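Local coordinates for protein poly A polymerase (Aquifex aeolicus, PDB 4WBY) that adds the terminal adenosine to tRNAs ending in CC, using ATP and magnesium to complete the 3' CCA end, at residues Trp241-Lys244 against Val245-Lys248; Val256-His259 against Ala260-Ser264; Ser280-Asp283 against Tyr284-Lys288; Glu302-Lys305 against Phe306-Lys310. One frame throughout, in Å; residues are numbered along the deposited sequence.

Contact 1: Trp241-Lys244 against Val245-Lys248; sequences WNEK and VLQK
Asn242 OD1 accepts the backbone N-H of Val245 at 2.9 Å, a bond whose N-H...O angle of 166° makes it nearly straight. This is a helix N-cap: Asn242 is the last residue before helix 243-262, and its side chain serves one of the amides that the first turn leaves without a backbone acceptor. The torsion permits it, for CG stands between the backbone N and the carbonyl carbon (chi1 59°), swinging the amide back over the start of the helix. The donor lies somewhat tilted from the carboxamide plane. Beside this bond, Val245 CG2 packs 3.5 Å from the same Asn242 OD1, a methyl that lies against the capping oxygen. The backbone then takes over, Leu246 N reaching Asn242 O at 3.1 Å and Gln247 N reaching Glu243 O at 2.9 Å. On the outer side Glu243 and Gln247, one turn apart, bring carboxylate and amide together, although the modelled separation is too short for their bond to be read closely. Trp241, just ahead of the cap, brings its indole obliquely against Val245 and Leu246 of the first turn and also meets Arg227 of helix 219-228; its side chain is about 10 Å from that of Leu171, part of the ATP site. The indole's closest approach to residues 245-248 is Trp241 CZ3 to Leu246 CD1, 3.9 Å.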
loop_
_atom_site.group_PDB
_atom_site.type_symbol
_atom_site.label_atom_id
_atom_site.label_comp_id
_atom_site.label_asym_id
_atom_site.label_seq_id
_atom_site.Cartn_x
_atom_site.Cartn_y
_atom_site.Cartn_z
ATOM N N TRP A 241 -2.657 19.391 9.987
ATOM C CA TRP A 241 -2.361 19.832 8.630
ATOM C C TRP A 241 -2.053 21.322 8.586
ATOM O O TRP A 241 -2.523 22.092 9.427
ATOM C CB TRP A 241 -3.537 19.564 7.700
ATOM C CG TRP A 241 -3.699 18.155 7.255
ATOM C CD1 TRP A 241 -4.519 17.216 7.800
ATOM C CD2 TRP A 241 -3.040 17.526 6.149
ATOM N NE1 TRP A 241 -4.414 16.036 7.100
ATOM C CE2 TRP A 241 -3.507 16.198 6.087
ATOM C CE3 TRP A 241 -2.102 17.956 5.205
ATOM C CZ2 TRP A 241 -3.078 15.301 5.117
ATOM C CZ3 TRP A 241 -1.666 17.059 4.248
ATOM C CH2 TRP A 241 -2.158 15.749 4.208
ATOM N N ASN A 242 -1.271 21.722 7.589
ATOM C CA ASN A 242 -1.192 23.123 7.196
ATOM C C ASN A 242 -0.812 23.205 5.724
ATOM O O ASN A 242 -0.444 22.195 5.111
ATOM C CB ASN A 242 -0.197 23.904 8.059
ATOM C CG ASN A 242 1.202 23.345 7.987
ATOM O OD1 ASN A 242 1.819 23.329 6.926
ATOM N ND2 ASN A 242 1.719 22.893 9.124
ATOM N N GLU A 243 -0.908 24.404 5.162
ATOM C CA GLU A 243 -0.698 24.609 3.737
ATOM C C GLU A 243 0.731 24.289 3.315
ATOM O O GLU A 243 0.949 23.728 2.243
ATOM C CB GLU A 243 -1.056 26.050 3.357
ATOM C CG GLU A 243 -0.830 26.397 1.891
ATOM C CD GLU A 243 -1.791 25.685 0.951
ATOM O OE1 GLU A 243 -2.774 25.079 1.428
ATOM O OE2 GLU A 243 -1.562 25.737 -0.275
ATOM N N LYS A 244 1.695 24.630 4.168
ATOM C CA LYS A 244 3.103 24.350 3.890
ATOM C C LYS A 244 3.354 22.860 3.667
ATOM O O LYS A 244 3.994 22.472 2.691
ATOM C CB LYS A 244 3.988 24.847 5.032
ATOM C CG LYS A 244 5.222 25.596 4.575
ATOM C CD LYS A 244 4.862 27.005 4.134
ATOM C CE LYS A 244 4.266 27.801 5.284
ATOM N NZ LYS A 244 5.184 27.830 6.460
ATOM N N VAL A 245 2.856 22.034 4.584
ATOM C CA VAL A 245 3.012 20.588 4.479
ATOM C C VAL A 245 2.331 20.063 3.219
ATOM O O VAL A 245 2.890 19.244 2.488
ATOM C CB VAL A 245 2.444 19.871 5.723
ATOM C CG1 VAL A 245 2.303 18.375 5.469
ATOM C CG2 VAL A 245 3.332 20.129 6.938
ATOM N N LEU A 246 1.123 20.542 2.962
ATOM C CA LEU A 246 0.380 20.088 1.797
ATOM C C LEU A 246 1.143 20.393 0.508
ATOM O O LEU A 246 1.284 19.531 -0.356
ATOM C CB LEU A 246 -1.001 20.740 1.776
ATOM C CG LEU A 246 -1.968 20.286 0.687
ATOM C CD1 LEU A 246 -2.247 18.800 0.813
ATOM C CD2 LEU A 246 -3.258 21.082 0.780
ATOM N N GLN A 247 1.653 21.615 0.393
ATOM C CA GLN A 247 2.391 22.002 -0.803
ATOM C C GLN A 247 3.684 21.203 -0.943
ATOM O O GLN A 247 4.099 20.879 -2.057
ATOM C CB GLN A 247 2.691 23.503 -0.791
ATOM C CG GLN A 247 1.447 24.366 -0.912
ATOM C CD GLN A 247 0.582 23.975 -2.097
ATOM O OE1 GLN A 247 1.091 23.641 -3.168
ATOM N NE2 GLN A 247 -0.733 24.007 -1.908
ATOM N N LYS A 248 4.310 20.871 0.186
ATOM C CA LYS A 248 5.510 20.035 0.161
ATOM C C LYS A 248 5.213 18.639 -0.398
ATOM O O LYS A 248 6.042 18.060 -1.103
ATOM C CB LYS A 248 6.116 19.915 1.558
ATOM C CG LYS A 248 6.814 21.169 2.046
ATOM C CD LYS A 248 7.531 20.910 3.353
ATOM C CE LYS A 248 8.603 19.859 3.171
ATOM N NZ LYS A 248 9.593 20.290 2.146
#

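Contact 2: Val256-His259 against Ala260-Ser264; sequences VDWH and ALEFS
The indole of Trp258 has Glu262 CG over one face, 3.8 Å from the centroid of its five-membered ring, a CH-pi contact between residues one helical turn apart. Phe263 approaches the six-membered ring in an offset edge-to-face (T-shaped) manner, its edge directed at the indole face with the planes 75° apart; Phe263 CE2 comes to 3.5 Å from Trp258 CH2. The imidazole of His259 receives Phe263 CB over one face, 4.2 Å from the ring centroid, while the two rings themselves meet obliquely. Trp258, His259 and Phe263 thus make an aromatic cluster at the C-terminal end of helix 243-262. The cluster forms where the helix stops. Phe263 N still closes an ordinary helical bond to His259 O at 2.8 Å, yet Phe263 itself has left helical phi/psi, and with CG anti to its carbonyl carbon (chi1 -56°) the phenyl ring folds back along the last turn to reach both earlier rings. The imidazole has a polar tie as well, since His259 ND1 is hydrogen-bonded to the hydroxyl of Tyr270, which helps fix its rotation. Further out, Trp258 packs on Lys353, Leu356 and Glu357 of helix 349-359, where Leu356 also meets Phe263, and His259 lies against Thr336 and Leu340 of helix 336-342, so that the cluster joins the end of helix 243-262 to both.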
loop_
_atom_site.group_PDB
_atom_site.type_symbol
_atom_site.label_atom_id
_atom_site.label_comp_id
_atom_site.label_asym_id
_atom_site.label_seq_id
_atom_site.Cartn_x
_atom_site.Cartn_y
_atom_site.Cartn_z
ATOM N N VAL A 256 9.611 12.556 -6.754
ATOM C CA VAL A 256 9.527 11.102 -6.765
ATOM C C VAL A 256 9.270 10.558 -8.170
ATOM O O VAL A 256 9.871 9.561 -8.583
ATOM C CB VAL A 256 8.418 10.613 -5.805
ATOM C CG1 VAL A 256 7.969 9.190 -6.144
ATOM C CG2 VAL A 256 8.892 10.725 -4.363
ATOM N N ASP A 257 8.376 11.209 -8.905
ATOM C CA ASP A 257 8.069 10.772 -10.262
ATOM C C ASP A 257 9.307 10.912 -11.145
ATOM O O ASP A 257 9.598 10.043 -11.974
ATOM C CB ASP A 257 6.900 11.571 -10.844
ATOM C CG ASP A 257 5.561 11.212 -10.203
ATOM O OD1 ASP A 257 5.472 10.169 -9.515
ATOM O OD2 ASP A 257 4.592 11.974 -10.392
ATOM N N TRP A 258 10.045 12.002 -10.951
ATOM C CA TRP A 258 11.286 12.214 -11.689
ATOM C C TRP A 258 12.313 11.133 -11.355
ATOM O O TRP A 258 12.919 10.539 -12.250
ATOM C CB TRP A 258 11.854 13.605 -11.387
ATOM C CG TRP A 258 13.252 13.812 -11.891
ATOM C CD1 TRP A 258 13.621 14.197 -13.148
ATOM C CD2 TRP A 258 14.468 13.644 -11.149
ATOM N NE1 TRP A 258 14.992 14.278 -13.235
ATOM C CE2 TRP A 258 15.535 13.941 -12.023
ATOM C CE3 TRP A 258 14.759 13.273 -9.832
ATOM C CZ2 TRP A 258 16.869 13.882 -11.621
ATOM C CZ3 TRP A 258 16.086 13.211 -9.436
ATOM C CH2 TRP A 258 17.124 13.512 -10.326
ATOM N N HIS A 259 12.504 10.872 -10.067
ATOM C CA HIS A 259 13.500 9.895 -9.653
ATOM C C HIS A 259 13.158 8.498 -10.172
ATOM O O HIS A 259 14.035 7.774 -10.652
ATOM C CB HIS A 259 13.638 9.862 -8.132
ATOM C CG HIS A 259 14.695 8.915 -7.659
ATOM N ND1 HIS A 259 14.405 7.652 -7.190
ATOM C CD2 HIS A 259 16.044 9.032 -7.620
ATOM C CE1 HIS A 259 15.530 7.037 -6.866
ATOM N NE2 HIS A 259 16.538 7.850 -7.123
ATOM N N ALA A 260 11.884 8.121 -10.076
ATOM C CA ALA A 260 11.458 6.788 -10.495
ATOM C C ALA A 260 11.650 6.598 -11.996
ATOM O O ALA A 260 11.959 5.499 -12.458
ATOM C CB ALA A 260 10.004 6.544 -10.109
ATOM N N LEU A 261 11.476 7.679 -12.747
ATOM C CA LEU A 261 11.618 7.644 -14.198
ATOM C C LEU A 261 13.084 7.582 -14.609
ATOM O O LEU A 261 13.472 6.771 -15.445
ATOM C CB LEU A 261 10.951 8.871 -14.822
ATOM C CG LEU A 261 11.014 9.019 -16.341
ATOM C CD1 LEU A 261 10.279 7.873 -17.010
ATOM C CD2 LEU A 261 10.433 10.357 -16.773
ATOM N N GLU A 262 13.897 8.440 -14.001
ATOM C CA GLU A 262 15.285 8.615 -14.416
ATOM C C GLU A 262 16.235 7.593 -13.798
ATOM O O GLU A 262 17.308 7.330 -14.346
ATOM C CB GLU A 262 15.758 10.029 -14.071
ATOM C CG GLU A 262 14.986 11.126 -14.787
ATOM C CD GLU A 262 15.203 11.112 -16.291
ATOM O OE1 GLU A 262 16.317 10.756 -16.730
ATOM O OE2 GLU A 262 14.259 11.452 -17.036
ATOM N N PHE A 263 15.849 7.023 -12.660
ATOM C CA PHE A 263 16.691 6.048 -11.976
ATOM C C PHE A 263 15.891 4.820 -11.546
ATOM O O PHE A 263 15.818 4.501 -10.363
ATOM C CB PHE A 263 17.364 6.700 -10.769
ATOM C CG PHE A 263 18.153 7.930 -11.117
ATOM C CD1 PHE A 263 19.421 7.821 -11.660
ATOM C CD2 PHE A 263 17.621 9.190 -10.920
ATOM C CE1 PHE A 263 20.149 8.950 -11.991
ATOM C CE2 PHE A 263 18.345 10.325 -11.247
ATOM C CZ PHE A 263 19.610 10.203 -11.783
ATOM N N SER A 264 15.317 4.122 -12.523
ATOM C CA SER A 264 14.390 3.022 -12.258
ATOM C C SER A 264 15.004 1.869 -11.460
ATOM O O SER A 264 14.293 1.152 -10.753
ATOM C CB SER A 264 13.828 2.483 -13.575
ATOM O OG SER A 264 14.842 1.860 -14.346
#

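Contact 3: Ser280-Asp283 against Tyr284-Lys288; sequences SNLD and YERGK
Arg286 and Asp283 meet in a salt bridge, with Arg286 NH2 3.2 Å from Asp283 OD2 and the carboxylate and guanidinium planes 38° apart, so the two groups are skewed rather than coplanar. Leu282 lies across one face of the guanidinium, its CD2 3.7 Å from Arg286 NH1, which gives the flat cation an apolar surface beside its ionic partner. At the edge of the group, in its plane, lies Asp283 CA. The side chain can reach back this way because CG sits between the backbone N and the carbonyl carbon (chi1 46°) and the chain then runs extended to NE. Replacing Arg286 by an alanine would probably leave the Asp283 carboxylate without this charge partner and uncover the side of Leu282 that the guanidinium shields. Behind the side chains lies the start of helix 284-293. Asp283 occupies the N-cap position without a side-chain capping bond, its carboxylate being turned to the arginine instead, and Asp283 O accepts Gly287 N at 3.0 Å, nearly straight at 167°. Leu282 CD1 also lies 4.1 Å from Gly287 CA. In the fold, this loop leads from helix 271-278 into helix 284-293; Lys308 of helix 298-309 holds the loop from the other side of the chain's next turn, and Tyr284 meets Phe309 of that same helix edge to face.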
loop_
_atom_site.group_PDB
_atom_site.type_symbol
_atom_site.label_atom_id
_atom_site.label_comp_id
_atom_site.label_asym_id
_atom_site.label_seq_id
_atom_site.Cartn_x
_atom_site.Cartn_y
_atom_site.Cartn_z
ATOM N N SER A 280 6.468 15.884 9.849
ATOM C CA SER A 280 7.668 16.697 9.997
ATOM C C SER A 280 7.516 17.828 11.010
ATOM O O SER A 280 8.508 18.435 11.384
ATOM C CB SER A 280 8.088 17.264 8.639
ATOM O OG SER A 280 7.123 18.171 8.136
ATOM N N ASN A 281 6.302 18.111 11.472
ATOM C CA ASN A 281 6.144 19.154 12.484
ATOM C C ASN A 281 5.915 18.602 13.889
ATOM O O ASN A 281 5.827 19.360 14.853
ATOM C CB ASN A 281 5.007 20.101 12.105
ATOM C CG ASN A 281 5.389 21.033 10.980
ATOM O OD1 ASN A 281 6.544 21.449 10.871
ATOM N ND2 ASN A 281 4.425 21.369 10.134
ATOM N N LEU A 282 5.812 17.282 14.001
ATOM C CA LEU A 282 5.776 16.630 15.305
ATOM C C LEU A 282 7.107 16.790 16.025
ATOM O O LEU A 282 8.153 16.890 15.384
ATOM C CB LEU A 282 5.479 15.136 15.167
ATOM C CG LEU A 282 4.135 14.632 14.656
ATOM C CD1 LEU A 282 4.139 13.117 14.732
ATOM C CD2 LEU A 282 2.988 15.211 15.463
ATOM N N ASP A 283 7.061 16.779 17.354
ATOM C CA ASP A 283 8.269 16.671 18.167
ATOM C C ASP A 283 8.977 15.373 17.810
ATOM O O ASP A 283 8.330 14.388 17.451
ATOM C CB ASP A 283 7.939 16.698 19.657
ATOM C CG ASP A 283 7.376 18.032 20.105
ATOM O OD1 ASP A 283 7.873 19.078 19.636
ATOM O OD2 ASP A 283 6.434 18.036 20.925
ATOM N N TYR A 284 10.299 15.373 17.907
ATOM C CA TYR A 284 11.092 14.230 17.471
ATOM C C TYR A 284 10.696 12.925 18.164
ATOM O O TYR A 284 10.568 11.891 17.511
ATOM C CB TYR A 284 12.578 14.512 17.698
ATOM C CG TYR A 284 13.456 13.288 17.604
ATOM C CD1 TYR A 284 13.631 12.622 16.396
ATOM C CD2 TYR A 284 14.112 12.800 18.725
ATOM C CE1 TYR A 284 14.440 11.501 16.313
ATOM C CE2 TYR A 284 14.916 11.683 18.654
ATOM C CZ TYR A 284 15.080 11.038 17.449
ATOM O OH TYR A 284 15.887 9.925 17.391
ATOM N N GLU A 285 10.491 12.974 19.477
ATOM C CA GLU A 285 10.139 11.777 20.237
ATOM C C GLU A 285 8.849 11.126 19.754
ATOM O O GLU A 285 8.784 9.906 19.618
ATOM C CB GLU A 285 10.004 12.096 21.726
ATOM C CG GLU A 285 11.320 12.198 22.461
ATOM C CD GLU A 285 12.069 13.467 22.127
ATOM O OE1 GLU A 285 11.443 14.395 21.568
ATOM O OE2 GLU A 285 13.281 13.535 22.423
ATOM N N ARG A 286 7.816 11.926 19.510
ATOM C CA ARG A 286 6.557 11.345 19.055
ATOM C C ARG A 286 6.666 10.850 17.613
ATOM O O ARG A 286 6.089 9.822 17.276
ATOM C CB ARG A 286 5.390 12.331 19.199
ATOM C CG ARG A 286 5.643 13.736 18.706
ATOM C CD ARG A 286 4.440 14.642 18.966
ATOM N NE ARG A 286 4.789 16.048 18.783
ATOM C CZ ARG A 286 3.916 17.046 18.723
ATOM N NH1 ARG A 286 2.618 16.806 18.830
ATOM N NH2 ARG A 286 4.346 18.291 18.553
ATOM N N GLY A 287 7.418 11.559 16.774
ATOM C CA GLY A 287 7.656 11.092 15.414
ATOM C C GLY A 287 8.412 9.774 15.397
ATOM O O GLY A 287 8.069 8.853 14.648
ATOM N N LYS A 288 9.452 9.697 16.226
ATOM C CA LYS A 288 10.254 8.487 16.365
ATOM C C LYS A 288 9.383 7.315 16.804
ATOM O O LYS A 288 9.452 6.231 16.222
ATOM C CB LYS A 288 11.396 8.722 17.366
ATOM C CG LYS A 288 12.217 7.491 17.727
ATOM C CD LYS A 288 13.357 7.854 18.690
ATOM C CE LYS A 288 14.159 6.630 19.106
ATOM N NZ LYS A 288 13.396 5.748 20.034
#

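Contact 4: Glu302-Lys305 against Phe306-Lys310; sequences ETYK and FMKFK
Tyr304 has the aliphatic part of Lys308 laid over one face of its ring: Lys308 CG is 3.9 Å from the ring centroid, displaced toward the rim, an i to i+4 CH-pi contact along helix 298-309. With CG anti to the backbone N (chi1 179°), the phenol projects outward from the helix with a lean toward the following turn, where Lys308, bent at chi2 and chi3, folds across it. A second neighbour arrives obliquely, Met307 CE lying 3.7 Å from Tyr304 CD1. In the backbone, Lys308 N bonds to Tyr304 O at 3.0 Å, and Met307 N to Thr303 O at 2.8 Å. One position further along, Lys305 O lies at the edge of the Phe309 ring, 3.4 Å from Phe309 CD1, while also accepting that residue's N-H in the last turn. Within 306-310, Lys310 CB sits over the centre of the Phe306 ring. Leu276 of helix 271-278 and Leu291 of helix 284-293 pack on Tyr304, fitting the ring among three successive helices. A valine in place of Tyr304 is likely to leave the Lys308 methylenes without their aromatic platform and the water between the two side chains without one of its donors. That water accepts from Tyr304 OH at 2.6 Å and from Lys308 NZ at 2.8 Å. Since Lys308 NZ also lies within bonding range of Ser280 O and Leu282 O, the amine has up to three oxygen acceptors, which would suit a charged ammonium.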
loop_
_atom_site.group_PDB
_atom_site.type_symbol
_atom_site.label_atom_id
_atom_site.label_comp_id
_atom_site.label_asym_id
_atom_site.label_seq_id
_atom_site.Cartn_x
_atom_site.Cartn_y
_atom_site.Cartn_z
ATOM N N GLU A 302 16.116 6.330 10.147
ATOM C CA GLU A 302 17.358 7.090 10.126
ATOM C C GLU A 302 17.169 8.405 9.367
ATOM O O GLU A 302 17.688 9.445 9.775
ATOM C CB GLU A 302 18.487 6.267 9.503
ATOM C CG GLU A 302 18.860 5.001 10.286
ATOM C CD GLU A 302 19.573 5.265 11.604
ATOM O OE1 GLU A 302 19.959 6.424 11.878
ATOM O OE2 GLU A 302 19.763 4.294 12.369
ATOM N N THR A 303 16.418 8.376 8.269
ATOM C CA THR A 303 16.168 9.615 7.537
ATOM C C THR A 303 15.346 10.586 8.380
ATOM O O THR A 303 15.595 11.792 8.347
ATOM C CB THR A 303 15.482 9.338 6.187
ATOM O OG1 THR A 303 16.452 8.760 5.306
ATOM C CG2 THR A 303 14.961 10.625 5.546
ATOM N N TYR A 304 14.386 10.081 9.153
ATOM C CA TYR A 304 13.640 10.964 10.048
ATOM C C TYR A 304 14.533 11.620 11.108
ATOM O O TYR A 304 14.444 12.831 11.333
ATOM C CB TYR A 304 12.496 10.207 10.727
ATOM C CG TYR A 304 11.709 11.086 11.672
ATOM C CD1 TYR A 304 10.836 12.055 11.190
ATOM C CD2 TYR A 304 11.866 10.969 13.045
ATOM C CE1 TYR A 304 10.136 12.880 12.062
ATOM C CE2 TYR A 304 11.176 11.779 13.915
ATOM C CZ TYR A 304 10.311 12.727 13.424
ATOM O OH TYR A 304 9.639 13.535 14.317
ATOM N N LYS A 305 15.401 10.841 11.747
ATOM C CA LYS A 305 16.307 11.396 12.745
ATOM C C LYS A 305 17.190 12.453 12.095
ATOM O O LYS A 305 17.422 13.533 12.664
ATOM C CB LYS A 305 17.152 10.289 13.381
ATOM C CG LYS A 305 18.092 10.762 14.502
ATOM C CD LYS A 305 18.853 9.574 15.066
ATOM C CE LYS A 305 19.677 9.941 16.281
ATOM N NZ LYS A 305 20.372 8.736 16.813
ATOM N N PHE A 306 17.659 12.159 10.887
ATOM C CA PHE A 306 18.502 13.081 10.137
ATOM C C PHE A 306 17.744 14.364 9.804
ATOM O O PHE A 306 18.276 15.467 9.949
ATOM C CB PHE A 306 19.018 12.416 8.854
ATOM C CG PHE A 306 20.128 13.180 8.187
ATOM C CD1 PHE A 306 19.852 14.203 7.289
ATOM C CD2 PHE A 306 21.449 12.888 8.479
ATOM C CE1 PHE A 306 20.884 14.920 6.690
ATOM C CE2 PHE A 306 22.491 13.587 7.875
ATOM C CZ PHE A 306 22.209 14.610 6.979
ATOM N N MET A 307 16.504 14.206 9.360
ATOM C CA MET A 307 15.622 15.321 9.046
ATOM C C MET A 307 15.513 16.251 10.253
ATOM O O MET A 307 15.596 17.474 10.113
ATOM C CB MET A 307 14.229 14.800 8.610
ATOM C CG MET A 307 13.344 15.859 7.960
ATOM S SD MET A 307 11.748 15.255 7.381
ATOM C CE MET A 307 10.903 14.997 8.937
ATOM N N LYS A 308 15.346 15.680 11.441
ATOM C CA LYS A 308 15.114 16.505 12.625
ATOM C C LYS A 308 16.396 17.161 13.155
ATOM O O LYS A 308 16.387 18.349 13.489
ATOM C CB LYS A 308 14.448 15.685 13.733
ATOM C CG LYS A 308 13.106 15.081 13.337
ATOM C CD LYS A 308 12.120 16.123 12.853
ATOM C CE LYS A 308 11.614 16.964 14.009
ATOM N NZ LYS A 308 10.510 17.864 13.589
ATOM N N PHE A 309 17.491 16.406 13.224
ATOM C CA PHE A 309 18.721 16.884 13.862
ATOM C C PHE A 309 19.736 17.535 12.936
ATOM O O PHE A 309 20.397 18.518 13.315
ATOM C CB PHE A 309 19.409 15.720 14.572
ATOM C CG PHE A 309 18.788 15.357 15.878
ATOM C CD1 PHE A 309 17.713 14.484 15.929
ATOM C CD2 PHE A 309 19.283 15.885 17.062
ATOM C CE1 PHE A 309 17.135 14.146 17.140
ATOM C CE2 PHE A 309 18.709 15.564 18.270
ATOM C CZ PHE A 309 17.635 14.687 18.313
ATOM N N LYS A 310 19.899 16.986 11.742
ATOM C CA LYS A 310 21.064 17.299 10.926
ATOM C C LYS A 310 20.741 18.028 9.635
ATOM O O LYS A 310 21.604 18.675 9.059
ATOM C CB LYS A 310 21.838 16.011 10.598
ATOM C CG LYS A 310 22.284 15.242 11.830
ATOM C CD LYS A 310 23.263 14.138 11.478
ATOM C CE LYS A 310 23.792 13.459 12.732
ATOM N NZ LYS A 310 24.432 14.434 13.659
HETATM O O HOH W 1 8.722 15.695 13.284
#

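All four contacts lie in the helical part of this C-terminal piece of the protein, away from the mixed sheet of the nucleotidyltransferase head; they follow in series, none nesting or crossing, and each closes only a local turn. Contact 1 opens helix 243-262 and contact 2 ends it. After helix 271-278, contact 3 turns the loop 280-283 into helix 284-293, and contact 4 lies in the C-terminal half of the next helix, 298-309. Folding brings separate turns together: Asn281 of contact 3 packs beside Asn242 and Val245 of contact 1, and contacts 3 and 4, centres about 10 Å apart, touch directly. Contact 2 stays apart, facing helices 336-342 and 349-359.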